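Local structure of lipase (Pelosinus fermentans, 5AH0) at residues A[203-208]-A[232-237]; A[173-178]-A[221-226]; A[11-16]-A[181-186]; A[116-121]-A[242-247]. The protein hydrolyses the synthetic co-polyester poly(butylene adipate-co-terephthalate) and, as a lipase of the alpha/beta-hydrolase clan, probably also cleaves ester bonds in lipids. All blocks are in the same frame, centred on the assembly; numbering follows the deposited sequence.

In the fold
The four contacts join loops and helices around the parallel sheet of an alpha/beta-hydrolase fold; only contact 1 includes a zinc ligand, D233. The L247 side chain of contact 4 lies about 11 Å from the zinc. Contacts 2 and 3 share helix 173-190 and meet where F12 packs on F178 (CE2 to CD2, 3.3 Å) and on F175. Contacts 1 and 2, with centres about 11 Å apart, touch through N236 CB and F175 CZ (3.6 Å). W237 of contact 1 lies against G243 of contact 4, CE2 to CA 3.6 Å. Contacts 2 and 4 do not touch: their nearest atoms are about 10 Å apart.

Contact 1 (A[203-208]-A[232-237]); sequences DQWGLN and NDLANW. With ZN (zinc ion), chain C.
W205 and L234 mark the closest backbone approach, yet their CA atoms are still 10.7 Å apart: the short 3-10 turn 203-205 and the loop leading into helix 235-238 lie too far from each other for any backbone-to-backbone contact, so the W205 side chain has to bridge the gap. The turn carries the backbone bond from G206 N to D203 O, and L234 is the N-cap residue of the helix, its carbonyl accepting the N-H of W237. The CZ2 of the W205 indole comes to 3.6 Å from D233 OD2, the ring and carboxylate planes lying 57° apart, and no hydrogen bond joins the two. L234 runs past the indole in the opposite direction and sets its CD2 methyl 3.8 Å from W205 NE1. D233 binds zinc through one oxygen: OD2 stands 2.0 Å from the metal, while OD1 stays back at 2.9 Å. With CG anti to the backbone N (chi1 -166°), the carboxylate is carried to the ion, where H76, H82 and D56 complete the site. W205 also meets the ring of H82 edge-to-face, and the neighbouring Q204 donates from NE2 to D56 OD2, making 203-208 a second shell to three of the four ligands. An alanine in place of W205 would probably open a gap beside L234 and leave the D233 carboxylate and the H82 ring freer to shift. The chemistry is thus that of a metal-bound carboxylate walled by an aromatic ring, which probably limits the movement of the zinc ligands without adding a charge.

Contact 2 (A[173-178]-A[221-226]); sequences NIFGDF and RVFNSA
F175 and F223 meet through their rings at CE1 of each, 4.1 Å apart, in a purely apolar contact. The two side chains cross at about a right angle, and F175 CE1 arrives at the edge of the F223 ring, near its plane. Beside this pair, G176 brings its CA to 4.4 Å from F223 CD1. Here the backbones draw close, with the CA atoms of G176 and F223 6.2 Å apart. F175 holds its CG anti to the backbone N (chi1 167°), a torsion that swings the ring along the helix surface to reach F223. Outside the pair, V222 CG1 rests 3.7 Å above one face of the F223 ring, offset toward its rim. W228 meets F223 with nearly parallel planes, F200 meets it edge-to-face, and F12 packs nearly parallel against F175, making the contact part of a larger aromatic cluster. W228 is itself tied back by its NE1, which bonds to V222 O. The contact joins the 173-178 part of helix 173-190 to the last turn of helix 215-223; just beyond, S225 OG caps I227 N and the chain turns into helix 227-230.

Contact 3 (A[11-16]-A[181-186]); sequences GFMGWG and NLVASL
M13 and W15 belong to the loop that follows strand 6-9, a position which in alpha/beta-hydrolase lipases commonly contributes to the oxyanion hole, and both pack on helix 173-190. The loop begins with a type II turn from G11 to G14, closed by G14 N to G11 O at 3.1 Å. M13 occupies its third position with a positive phi of 67°, and its side chain starts out toward the helix. L182 and M13 run antiparallel alongside one another, with L182 CD2 3.5 Å from M13 CB. The methionine chain bends at both chi2 and chi3, so its terminal CE turns back to the helix and lies 3.8 Å from L182 CD2 and 3.9 Å from V183 CG2. One turn further on, L186 lays both its methyls on one side of the W15 indole. Its CD1 methyl sits over the face of the six-membered ring in a CH-pi contact, 4.0 Å from the centroid and 18° off the normal, while CD2 reaches W15 CH2 at 3.9 Å. The indole NE1 of W15 is hydrogen-bonded to L23 O. Y25 meets the indole edge-to-face, and the buried M13 O is satisfied by Y198 OH. The helix face made by L182, V183 and L186 therefore covers a loop that stems from a strand of the parallel sheet, is tied by the M13 backbone to P50, and passes on toward helix 32-38.

Contact 4 (A[116-121]-A[242-247]); sequences GGQTVR and DGARVL
Q118 meets A244 and L247 in van der Waals contact, a polar amide end lying against two methyls, where two helices face each other with the CA atoms of Q118 and A244 8.4 Å apart. The Q118 chain, extended beyond CG, reaches across to the second helix. Its amide nitrogen NE2 ends 3.5 Å from the methyl CB of A244 and 3.9 Å from L247 CD2. The same leucine methyl also lies 4.1 Å from Q118 CB, touching the glutamine at both its root and its end as the two side chains cross. L247 puts its CG anti to the backbone N (chi1 -167°), and this turns the isobutyl group into the space between the helices. No hydrogen bond joins the two segments; the polar bonds run to third parties. The buried amide of Q118 is used at both ends: OE1 accepts from N54 ND2, and NE2 donates to D238 O. These two bonds probably fix the rotation of the amide and hold its nitrogen beside the two methyl groups. R121 NH2 is bonded to N248 OD1, just past L247, adding a polar tie between the two helices. Helix 116-129 follows strand 108-113 directly, where alpha/beta-hydrolases usually place the nucleophile elbow. The contact sets helix 241-250 against the N-terminal part of helix 116-129, while T119 and V120 pack on helix 54-66 and V120 also on strand 108-113.

Contact 1 (A[203-208]-A[232-237])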
loop_
_atom_site.group_PDB
_atom_site.type_symbol
_atom_site.label_atom_id
_atom_site.label_comp_id
_atom_site.label_asym_id
_atom_site.label_seq_id
_atom_site.Cartn_x
_atom_site.Cartn_y
_atom_site.Cartn_z
ATOM N N ASP A 203 17.150 -4.679 -1.162
ATOM C CA ASP A 203 18.333 -5.390 -1.641
ATOM C C ASP A 203 18.690 -4.961 -3.065
ATOM O O ASP A 203 19.843 -5.086 -3.485
ATOM C CB ASP A 203 18.123 -6.904 -1.578
ATOM C CG ASP A 203 17.577 -7.368 -0.231
ATOM O OD1 ASP A 203 17.561 -6.566 0.732
ATOM O OD2 ASP A 203 17.179 -8.548 -0.129
ATOM N N GLN A 204 17.714 -4.428 -3.797
ATOM C CA GLN A 204 17.974 -3.911 -5.136
ATOM C C GLN A 204 18.722 -2.582 -5.067
ATOM O O GLN A 204 19.046 -1.980 -6.097
ATOM C CB GLN A 204 16.674 -3.745 -5.926
ATOM C CG GLN A 204 15.848 -2.530 -5.560
ATOM C CD GLN A 204 14.891 -2.792 -4.403
ATOM O OE1 GLN A 204 15.209 -3.526 -3.461
ATOM N NE2 GLN A 204 13.702 -2.193 -4.475
ATOM N N TRP A 205 18.993 -2.133 -3.844
ATOM C CA TRP A 205 19.839 -0.968 -3.608
ATOM C C TRP A 205 21.070 -1.338 -2.786
ATOM O O TRP A 205 21.826 -0.469 -2.371
ATOM C CB TRP A 205 19.071 0.128 -2.883
ATOM C CG TRP A 205 17.811 0.584 -3.551
ATOM C CD1 TRP A 205 16.538 0.171 -3.275
ATOM C CD2 TRP A 205 17.701 1.555 -4.598
ATOM N NE1 TRP A 205 15.639 0.830 -4.083
ATOM C CE2 TRP A 205 16.330 1.681 -4.909
ATOM C CE3 TRP A 205 18.627 2.329 -5.306
ATOM C CZ2 TRP A 205 15.864 2.554 -5.896
ATOM C CZ3 TRP A 205 18.162 3.194 -6.287
ATOM C CH2 TRP A 205 16.793 3.297 -6.572
ATOM N N GLY A 206 21.232 -2.623 -2.498
ATOM C CA GLY A 206 22.352 -3.090 -1.700
ATOM C C GLY A 206 22.228 -2.743 -0.229
ATOM O O GLY A 206 23.168 -2.945 0.546
ATOM N N LEU A 207 21.066 -2.221 0.161
ATOM C CA LEU A 207 20.835 -1.835 1.548
ATOM C C LEU A 207 20.146 -2.921 2.368
ATOM O O LEU A 207 19.075 -2.701 2.945
ATOM C CB LEU A 207 20.032 -0.536 1.605
ATOM C CG LEU A 207 20.838 0.673 1.121
ATOM C CD1 LEU A 207 19.999 1.939 1.070
ATOM C CD2 LEU A 207 22.055 0.873 2.014
ATOM N N ASN A 208 20.767 -4.093 2.420
ATOM C CA ASN A 208 20.286 -5.180 3.257
ATOM C C ASN A 208 21.066 -5.226 4.564
ATOM O O ASN A 208 22.235 -4.845 4.602
ATOM C CB ASN A 208 20.392 -6.508 2.512
ATOM C CG ASN A 208 21.778 -6.758 1.987
ATOM O OD1 ASN A 208 22.087 -6.418 0.843
ATOM N ND2 ASN A 208 22.634 -7.340 2.821
ATOM N N ASN A 232 14.084 9.256 -7.518
ATOM C CA ASN A 232 12.656 9.494 -7.347
ATOM C C ASN A 232 11.924 8.157 -7.357
ATOM O O ASN A 232 10.741 8.092 -7.663
ATOM C CB ASN A 232 12.110 10.415 -8.444
ATOM C CG ASN A 232 12.157 9.775 -9.825
ATOM O OD1 ASN A 232 12.961 8.878 -10.081
ATOM N ND2 ASN A 232 11.285 10.229 -10.717
ATOM N N ASP A 233 12.654 7.095 -7.028
ATOM C CA ASP A 233 12.145 5.729 -7.124
ATOM C C ASP A 233 11.947 5.089 -5.762
ATOM O O ASP A 233 12.112 3.880 -5.605
ATOM C CB ASP A 233 13.101 4.871 -7.965
ATOM C CG ASP A 233 12.485 3.542 -8.394
ATOM O OD1 ASP A 233 11.294 3.531 -8.786
ATOM O OD2 ASP A 233 13.196 2.510 -8.340
ATOM N N LEU A 234 11.576 5.895 -4.777
ATOM C CA LEU A 234 11.265 5.356 -3.462
ATOM C C LEU A 234 9.912 5.880 -2.979
ATOM O O LEU A 234 9.327 6.776 -3.609
ATOM C CB LEU A 234 12.379 5.697 -2.481
ATOM C CG LEU A 234 13.670 4.922 -2.744
ATOM C CD1 LEU A 234 14.833 5.547 -2.012
ATOM C CD2 LEU A 234 13.512 3.476 -2.329
ATOM N N ALA A 235 9.411 5.318 -1.879
ATOM C CA ALA A 235 8.094 5.693 -1.358
ATOM C C ALA A 235 7.985 7.194 -1.097
ATOM O O ALA A 235 6.950 7.795 -1.369
ATOM C CB ALA A 235 7.779 4.921 -0.086
ATOM N N ASN A 236 9.070 7.800 -0.616
ATOM C CA ASN A 236 9.046 9.205 -0.225
ATOM C C ASN A 236 8.730 10.142 -1.401
ATOM O O ASN A 236 8.156 11.212 -1.213
ATOM C CB ASN A 236 10.371 9.588 0.441
ATOM C CG ASN A 236 11.538 9.537 -0.522
ATOM O OD1 ASN A 236 11.544 8.737 -1.457
ATOM N ND2 ASN A 236 12.538 10.385 -0.295
ATOM N N TRP A 237 9.062 9.734 -2.618
ATOM C CA TRP A 237 8.636 10.511 -3.776
ATOM C C TRP A 237 7.187 10.183 -4.138
ATOM O O TRP A 237 6.361 11.082 -4.280
ATOM C CB TRP A 237 9.551 10.254 -4.968
ATOM C CG TRP A 237 9.065 10.886 -6.221
ATOM C CD1 TRP A 237 8.580 10.249 -7.325
ATOM C CD2 TRP A 237 8.988 12.288 -6.498
ATOM N NE1 TRP A 237 8.228 11.169 -8.284
ATOM C CE2 TRP A 237 8.466 12.428 -7.797
ATOM C CE3 TRP A 237 9.322 13.437 -5.776
ATOM C CZ2 TRP A 237 8.266 13.670 -8.388
ATOM C CZ3 TRP A 237 9.124 14.670 -6.364
ATOM C CH2 TRP A 237 8.598 14.777 -7.656
HETATM ZN ZN ZN C . 12.444 0.864 -9.145
#

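Contact 2 (A[173-178]-A[221-226])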
loop_
_atom_site.group_PDB
_atom_site.type_symbol
_atom_site.label_atom_id
_atom_site.label_comp_id
_atom_site.label_asym_id
_atom_site.label_seq_id
_atom_site.Cartn_x
_atom_site.Cartn_y
_atom_site.Cartn_z
ATOM N N ASN A 173 11.707 15.541 5.741
ATOM C CA ASN A 173 12.391 15.061 6.932
ATOM C C ASN A 173 11.484 14.271 7.861
ATOM O O ASN A 173 11.930 13.387 8.587
ATOM C CB ASN A 173 12.995 16.227 7.695
ATOM C CG ASN A 173 14.469 16.372 7.443
ATOM O OD1 ASN A 173 15.118 15.443 6.964
ATOM N ND2 ASN A 173 15.013 17.543 7.752
ATOM N N ILE A 174 10.201 14.585 7.848
ATOM C CA ILE A 174 9.302 13.946 8.790
ATOM C C ILE A 174 8.904 12.552 8.293
ATOM O O ILE A 174 8.500 11.690 9.073
ATOM C CB ILE A 174 8.069 14.822 9.044
ATOM C CG1 ILE A 174 7.304 14.310 10.267
ATOM C CG2 ILE A 174 7.197 14.898 7.802
ATOM C CD1 ILE A 174 6.408 15.346 10.898
ATOM N N PHE A 175 9.054 12.331 6.993
ATOM C CA PHE A 175 8.898 11.001 6.407
ATOM C C PHE A 175 9.827 9.980 7.070
ATOM O O PHE A 175 9.404 8.896 7.442
ATOM C CB PHE A 175 9.170 11.061 4.903
ATOM C CG PHE A 175 9.350 9.715 4.258
ATOM C CD1 PHE A 175 10.599 9.101 4.229
ATOM C CD2 PHE A 175 8.280 9.078 3.655
ATOM C CE1 PHE A 175 10.769 7.880 3.639
ATOM C CE2 PHE A 175 8.446 7.847 3.045
ATOM C CZ PHE A 175 9.687 7.246 3.039
ATOM N N GLY A 176 11.103 10.324 7.192
ATOM C CA GLY A 176 12.062 9.454 7.848
ATOM C C GLY A 176 11.838 9.351 9.351
ATOM O O GLY A 176 12.127 8.323 9.964
ATOM N N ASP A 177 11.333 10.419 9.961
ATOM C CA ASP A 177 11.049 10.370 11.383
ATOM C C ASP A 177 9.912 9.394 11.632
ATOM O O ASP A 177 9.938 8.618 12.591
ATOM C CB ASP A 177 10.674 11.742 11.928
ATOM C CG ASP A 177 10.347 11.703 13.409
ATOM O OD1 ASP A 177 11.292 11.742 14.229
ATOM O OD2 ASP A 177 9.150 11.603 13.757
ATOM N N PHE A 178 8.911 9.438 10.756
ATOM C CA PHE A 178 7.783 8.536 10.872
ATOM C C PHE A 178 8.228 7.086 10.709
ATOM O O PHE A 178 7.787 6.211 11.443
ATOM C CB PHE A 178 6.706 8.847 9.845
ATOM C CG PHE A 178 5.535 7.929 9.949
ATOM C CD1 PHE A 178 4.577 8.139 10.921
ATOM C CD2 PHE A 178 5.426 6.819 9.131
ATOM C CE1 PHE A 178 3.517 7.272 11.058
ATOM C CE2 PHE A 178 4.360 5.943 9.263
ATOM C CZ PHE A 178 3.412 6.169 10.226
ATOM N N ARG A 221 20.968 3.463 9.198
ATOM C CA ARG A 221 21.787 3.419 7.992
ATOM C C ARG A 221 20.903 3.522 6.744
ATOM O O ARG A 221 21.274 4.174 5.771
ATOM C CB ARG A 221 22.627 2.137 7.957
ATOM C CG ARG A 221 23.495 1.971 6.703
ATOM C CD ARG A 221 24.530 0.865 6.885
ATOM N NE ARG A 221 23.909 -0.448 7.069
ATOM C CZ ARG A 221 23.542 -1.261 6.079
ATOM N NH1 ARG A 221 23.743 -0.912 4.812
ATOM N NH2 ARG A 221 22.984 -2.432 6.360
ATOM N N VAL A 222 19.714 2.929 6.790
ATOM C CA VAL A 222 18.800 2.993 5.653
ATOM C C VAL A 222 18.327 4.411 5.336
ATOM O O VAL A 222 18.380 4.843 4.183
ATOM C CB VAL A 222 17.558 2.116 5.891
ATOM C CG1 VAL A 222 16.430 2.489 4.917
ATOM C CG2 VAL A 222 17.923 0.635 5.799
ATOM N N PHE A 223 17.886 5.138 6.361
ATOM C CA PHE A 223 17.267 6.451 6.159
ATOM C C PHE A 223 18.262 7.618 6.256
ATOM O O PHE A 223 17.890 8.784 6.108
ATOM C CB PHE A 223 16.116 6.627 7.150
ATOM C CG PHE A 223 14.976 5.680 6.907
ATOM C CD1 PHE A 223 14.021 5.956 5.939
ATOM C CD2 PHE A 223 14.885 4.493 7.609
ATOM C CE1 PHE A 223 12.983 5.082 5.696
ATOM C CE2 PHE A 223 13.844 3.609 7.371
ATOM C CZ PHE A 223 12.892 3.903 6.413
ATOM N N ASN A 224 19.526 7.302 6.499
ATOM C CA ASN A 224 20.578 8.306 6.417
ATOM C C ASN A 224 21.340 8.131 5.114
ATOM O O ASN A 224 22.403 8.708 4.919
ATOM C CB ASN A 224 21.528 8.217 7.611
ATOM C CG ASN A 224 20.834 8.490 8.931
ATOM O OD1 ASN A 224 19.609 8.664 8.989
ATOM N ND2 ASN A 224 21.611 8.517 10.005
ATOM N N SER A 225 20.794 7.301 4.233
ATOM C CA SER A 225 21.401 7.059 2.933
ATOM C C SER A 225 21.196 8.224 1.969
ATOM O O SER A 225 20.224 8.971 2.068
ATOM C CB SER A 225 20.843 5.781 2.322
ATOM O OG SER A 225 21.301 5.639 0.995
ATOM N N ALA A 226 22.116 8.362 1.026
ATOM C CA ALA A 226 22.046 9.430 0.045
ATOM C C ALA A 226 20.933 9.181 -0.959
ATOM O O ALA A 226 20.460 10.105 -1.616
ATOM C CB ALA A 226 23.383 9.575 -0.675
#

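Contact 3 (A[11-16]-A[181-186])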
loop_
_atom_site.group_PDB
_atom_site.type_symbol
_atom_site.label_atom_id
_atom_site.label_comp_id
_atom_site.label_asym_id
_atom_site.label_seq_id
_atom_site.Cartn_x
_atom_site.Cartn_y
_atom_site.Cartn_z
ATOM N N GLY A 11 0.363 -1.212 3.177
ATOM C CA GLY A 11 0.783 0.080 2.670
ATOM C C GLY A 11 2.187 0.489 3.082
ATOM O O GLY A 11 3.101 -0.336 3.167
ATOM N N PHE A 12 2.355 1.785 3.316
ATOM C CA PHE A 12 3.624 2.363 3.740
ATOM C C PHE A 12 4.088 1.801 5.096
ATOM O O PHE A 12 3.350 1.857 6.065
ATOM C CB PHE A 12 3.464 3.888 3.767
ATOM C CG PHE A 12 4.621 4.632 4.361
ATOM C CD1 PHE A 12 5.929 4.322 4.022
ATOM C CD2 PHE A 12 4.390 5.664 5.255
ATOM C CE1 PHE A 12 6.995 5.024 4.579
ATOM C CE2 PHE A 12 5.439 6.367 5.815
ATOM C CZ PHE A 12 6.746 6.050 5.475
ATOM N N MET A 13 5.307 1.259 5.135
ATOM C CA MET A 13 5.907 0.642 6.329
ATOM C C MET A 13 5.220 -0.637 6.774
ATOM O O MET A 13 5.513 -1.158 7.854
ATOM C CB MET A 13 5.928 1.610 7.514
ATOM C CG MET A 13 6.713 2.889 7.295
ATOM S SD MET A 13 8.446 2.572 7.019
ATOM C CE MET A 13 8.914 1.595 8.447
ATOM N N GLY A 14 4.321 -1.150 5.944
ATOM C CA GLY A 14 3.660 -2.413 6.227
ATOM C C GLY A 14 4.644 -3.568 6.253
ATOM O O GLY A 14 5.736 -3.460 5.690
ATOM N N TRP A 15 4.253 -4.667 6.903
ATOM C CA TRP A 15 5.123 -5.835 7.122
ATOM C C TRP A 15 4.413 -7.173 6.877
ATOM O O TRP A 15 3.187 -7.258 6.952
ATOM C CB TRP A 15 5.684 -5.808 8.551
ATOM C CG TRP A 15 4.629 -5.880 9.600
ATOM C CD1 TRP A 15 4.153 -7.008 10.218
ATOM C CD2 TRP A 15 3.905 -4.779 10.164
ATOM N NE1 TRP A 15 3.167 -6.671 11.129
ATOM C CE2 TRP A 15 3.009 -5.309 11.124
ATOM C CE3 TRP A 15 3.929 -3.397 9.959
ATOM C CZ2 TRP A 15 2.148 -4.503 11.867
ATOM C CZ3 TRP A 15 3.062 -2.603 10.693
ATOM C CH2 TRP A 15 2.184 -3.159 11.631
ATOM N N GLY A 16 5.189 -8.216 6.576
ATOM C CA GLY A 16 4.635 -9.514 6.231
ATOM C C GLY A 16 4.454 -10.426 7.430
ATOM O O GLY A 16 4.963 -10.147 8.514
ATOM N N ASN A 181 10.218 5.886 13.778
ATOM C CA ASN A 181 9.358 5.737 14.942
ATOM C C ASN A 181 8.377 4.578 14.818
ATOM O O ASN A 181 8.032 3.951 15.815
ATOM C CB ASN A 181 8.602 7.028 15.204
ATOM C CG ASN A 181 9.441 8.037 15.946
ATOM O OD1 ASN A 181 9.662 7.909 17.155
ATOM N ND2 ASN A 181 9.924 9.051 15.227
ATOM N N LEU A 182 7.942 4.260 13.604
ATOM C CA LEU A 182 7.060 3.110 13.443
ATOM C C LEU A 182 7.785 1.813 13.805
ATOM O O LEU A 182 7.228 0.964 14.484
ATOM C CB LEU A 182 6.514 3.018 12.021
ATOM C CG LEU A 182 5.582 1.807 11.910
ATOM C CD1 LEU A 182 4.187 2.213 11.543
ATOM C CD2 LEU A 182 6.120 0.777 10.928
ATOM N N VAL A 183 9.022 1.651 13.350
ATOM C CA VAL A 183 9.785 0.460 13.712
ATOM C C VAL A 183 10.002 0.414 15.211
ATOM O O VAL A 183 9.775 -0.606 15.850
ATOM C CB VAL A 183 11.152 0.405 13.016
ATOM C CG1 VAL A 183 11.914 -0.856 13.434
ATOM C CG2 VAL A 183 10.971 0.439 11.525
ATOM N N ALA A 184 10.427 1.541 15.768
ATOM C CA ALA A 184 10.662 1.638 17.195
ATOM C C ALA A 184 9.388 1.335 17.954
ATOM O O ALA A 184 9.410 0.649 18.977
ATOM C CB ALA A 184 11.173 3.013 17.549
ATOM N N SER A 185 8.267 1.814 17.424
ATOM C CA SER A 185 6.976 1.586 18.057
ATOM C C SER A 185 6.605 0.111 18.077
ATOM O O SER A 185 6.139 -0.396 19.090
ATOM C CB SER A 185 5.876 2.366 17.344
ATOM O OG SER A 185 4.616 2.122 17.953
ATOM N N LEU A 186 6.805 -0.573 16.952
ATOM C CA LEU A 186 6.489 -1.996 16.866
ATOM C C LEU A 186 7.315 -2.821 17.854
ATOM O O LEU A 186 6.792 -3.709 18.531
ATOM C CB LEU A 186 6.725 -2.504 15.450
ATOM C CG LEU A 186 5.825 -1.943 14.350
ATOM C CD1 LEU A 186 6.196 -2.590 13.015
ATOM C CD2 LEU A 186 4.352 -2.140 14.674
#

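Contact 4 (A[116-121]-A[242-247])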
loop_
_atom_site.group_PDB
_atom_site.type_symbol
_atom_site.label_atom_id
_atom_site.label_comp_id
_atom_site.label_asym_id
_atom_site.label_seq_id
_atom_site.Cartn_x
_atom_site.Cartn_y
_atom_site.Cartn_z
ATOM N N GLY A 116 -0.615 0.846 -0.435
ATOM C CA GLY A 116 -1.012 -0.311 -1.205
ATOM C C GLY A 116 -2.080 0.086 -2.204
ATOM O O GLY A 116 -2.199 -0.517 -3.277
ATOM N N GLY A 117 -2.876 1.095 -1.846
ATOM C CA GLY A 117 -3.896 1.572 -2.761
ATOM C C GLY A 117 -3.286 2.032 -4.080
ATOM O O GLY A 117 -3.824 1.755 -5.156
ATOM N N GLN A 118 -2.128 2.686 -3.997
ATOM C CA GLN A 118 -1.420 3.158 -5.177
ATOM C C GLN A 118 -0.799 1.989 -5.923
ATOM O O GLN A 118 -0.847 1.910 -7.146
ATOM C CB GLN A 118 -0.334 4.150 -4.779
ATOM C CG GLN A 118 -0.816 5.534 -4.431
ATOM C CD GLN A 118 0.348 6.470 -4.194
ATOM O OE1 GLN A 118 1.270 6.146 -3.442
ATOM N NE2 GLN A 118 0.341 7.617 -4.871
ATOM N N THR A 119 -0.222 1.080 -5.152
ATOM C CA THR A 119 0.480 -0.069 -5.690
ATOM C C THR A 119 -0.395 -0.939 -6.581
ATOM O O THR A 119 0.034 -1.346 -7.659
ATOM C CB THR A 119 1.038 -0.927 -4.548
ATOM O OG1 THR A 119 1.884 -0.111 -3.727
ATOM C CG2 THR A 119 1.824 -2.105 -5.090
ATOM N N VAL A 120 -1.624 -1.211 -6.145
ATOM C CA VAL A 120 -2.488 -2.124 -6.884
ATOM C C VAL A 120 -3.135 -1.463 -8.101
ATOM O O VAL A 120 -3.407 -2.138 -9.098
ATOM C CB VAL A 120 -3.567 -2.729 -5.973
ATOM C CG1 VAL A 120 -2.904 -3.553 -4.866
ATOM C CG2 VAL A 120 -4.464 -1.651 -5.394
ATOM N N ARG A 121 -3.349 -0.150 -8.034
ATOM C CA ARG A 121 -3.718 0.625 -9.222
ATOM C C ARG A 121 -2.631 0.461 -10.290
ATOM O O ARG A 121 -2.907 0.324 -11.487
ATOM C CB ARG A 121 -3.884 2.107 -8.886
ATOM C CG ARG A 121 -5.185 2.494 -8.195
ATOM C CD ARG A 121 -5.088 3.935 -7.678
ATOM N NE ARG A 121 -4.732 4.874 -8.745
ATOM C CZ ARG A 121 -4.142 6.050 -8.552
ATOM N NH1 ARG A 121 -3.825 6.455 -7.328
ATOM N NH2 ARG A 121 -3.868 6.824 -9.588
ATOM N N ASP A 242 3.610 15.654 -5.035
ATOM C CA ASP A 242 4.335 15.841 -6.282
ATOM C C ASP A 242 4.441 14.550 -7.073
ATOM O O ASP A 242 4.213 14.536 -8.280
ATOM C CB ASP A 242 5.736 16.366 -5.995
ATOM C CG ASP A 242 5.728 17.535 -5.040
ATOM O OD1 ASP A 242 4.999 18.520 -5.309
ATOM O OD2 ASP A 242 6.414 17.444 -3.997
ATOM N N GLY A 243 4.769 13.459 -6.391
ATOM C CA GLY A 243 4.920 12.178 -7.053
ATOM C C GLY A 243 3.620 11.464 -7.379
ATOM O O GLY A 243 3.509 10.788 -8.407
ATOM N N ALA A 244 2.626 11.609 -6.509
ATOM C CA ALA A 244 1.350 10.930 -6.719
ATOM C C ALA A 244 0.694 11.490 -7.976
ATOM O O ALA A 244 0.162 10.757 -8.819
ATOM C CB ALA A 244 0.445 11.101 -5.512
ATOM N N ARG A 245 0.756 12.811 -8.065
ATOM C CA ARG A 245 0.334 13.575 -9.217
ATOM C C ARG A 245 0.847 12.922 -10.481
ATOM O O ARG A 245 0.086 12.646 -11.411
ATOM C CB ARG A 245 0.870 14.995 -9.083
ATOM C CG ARG A 245 0.058 16.021 -9.770
ATOM C CD ARG A 245 0.433 17.423 -9.346
ATOM N NE ARG A 245 1.864 17.701 -9.394
ATOM C CZ ARG A 245 2.363 18.930 -9.354
ATOM N NH1 ARG A 245 1.539 19.967 -9.287
ATOM N NH2 ARG A 245 3.674 19.127 -9.393
ATOM N N VAL A 246 2.151 12.663 -10.491
ATOM C CA VAL A 246 2.824 12.055 -11.628
ATOM C C VAL A 246 2.245 10.679 -11.928
ATOM O O VAL A 246 1.939 10.357 -13.084
ATOM C CB VAL A 246 4.342 11.938 -11.375
ATOM C CG1 VAL A 246 5.017 11.149 -12.491
ATOM C CG2 VAL A 246 4.958 13.322 -11.249
ATOM N N LEU A 247 2.104 9.864 -10.886
ATOM C CA LEU A 247 1.546 8.523 -11.043
ATOM C C LEU A 247 0.143 8.589 -11.654
ATOM O O LEU A 247 -0.213 7.779 -12.509
ATOM C CB LEU A 247 1.510 7.799 -9.693
ATOM C CG LEU A 247 1.249 6.292 -9.683
ATOM C CD1 LEU A 247 2.485 5.563 -10.147
ATOM C CD2 LEU A 247 0.843 5.823 -8.287
#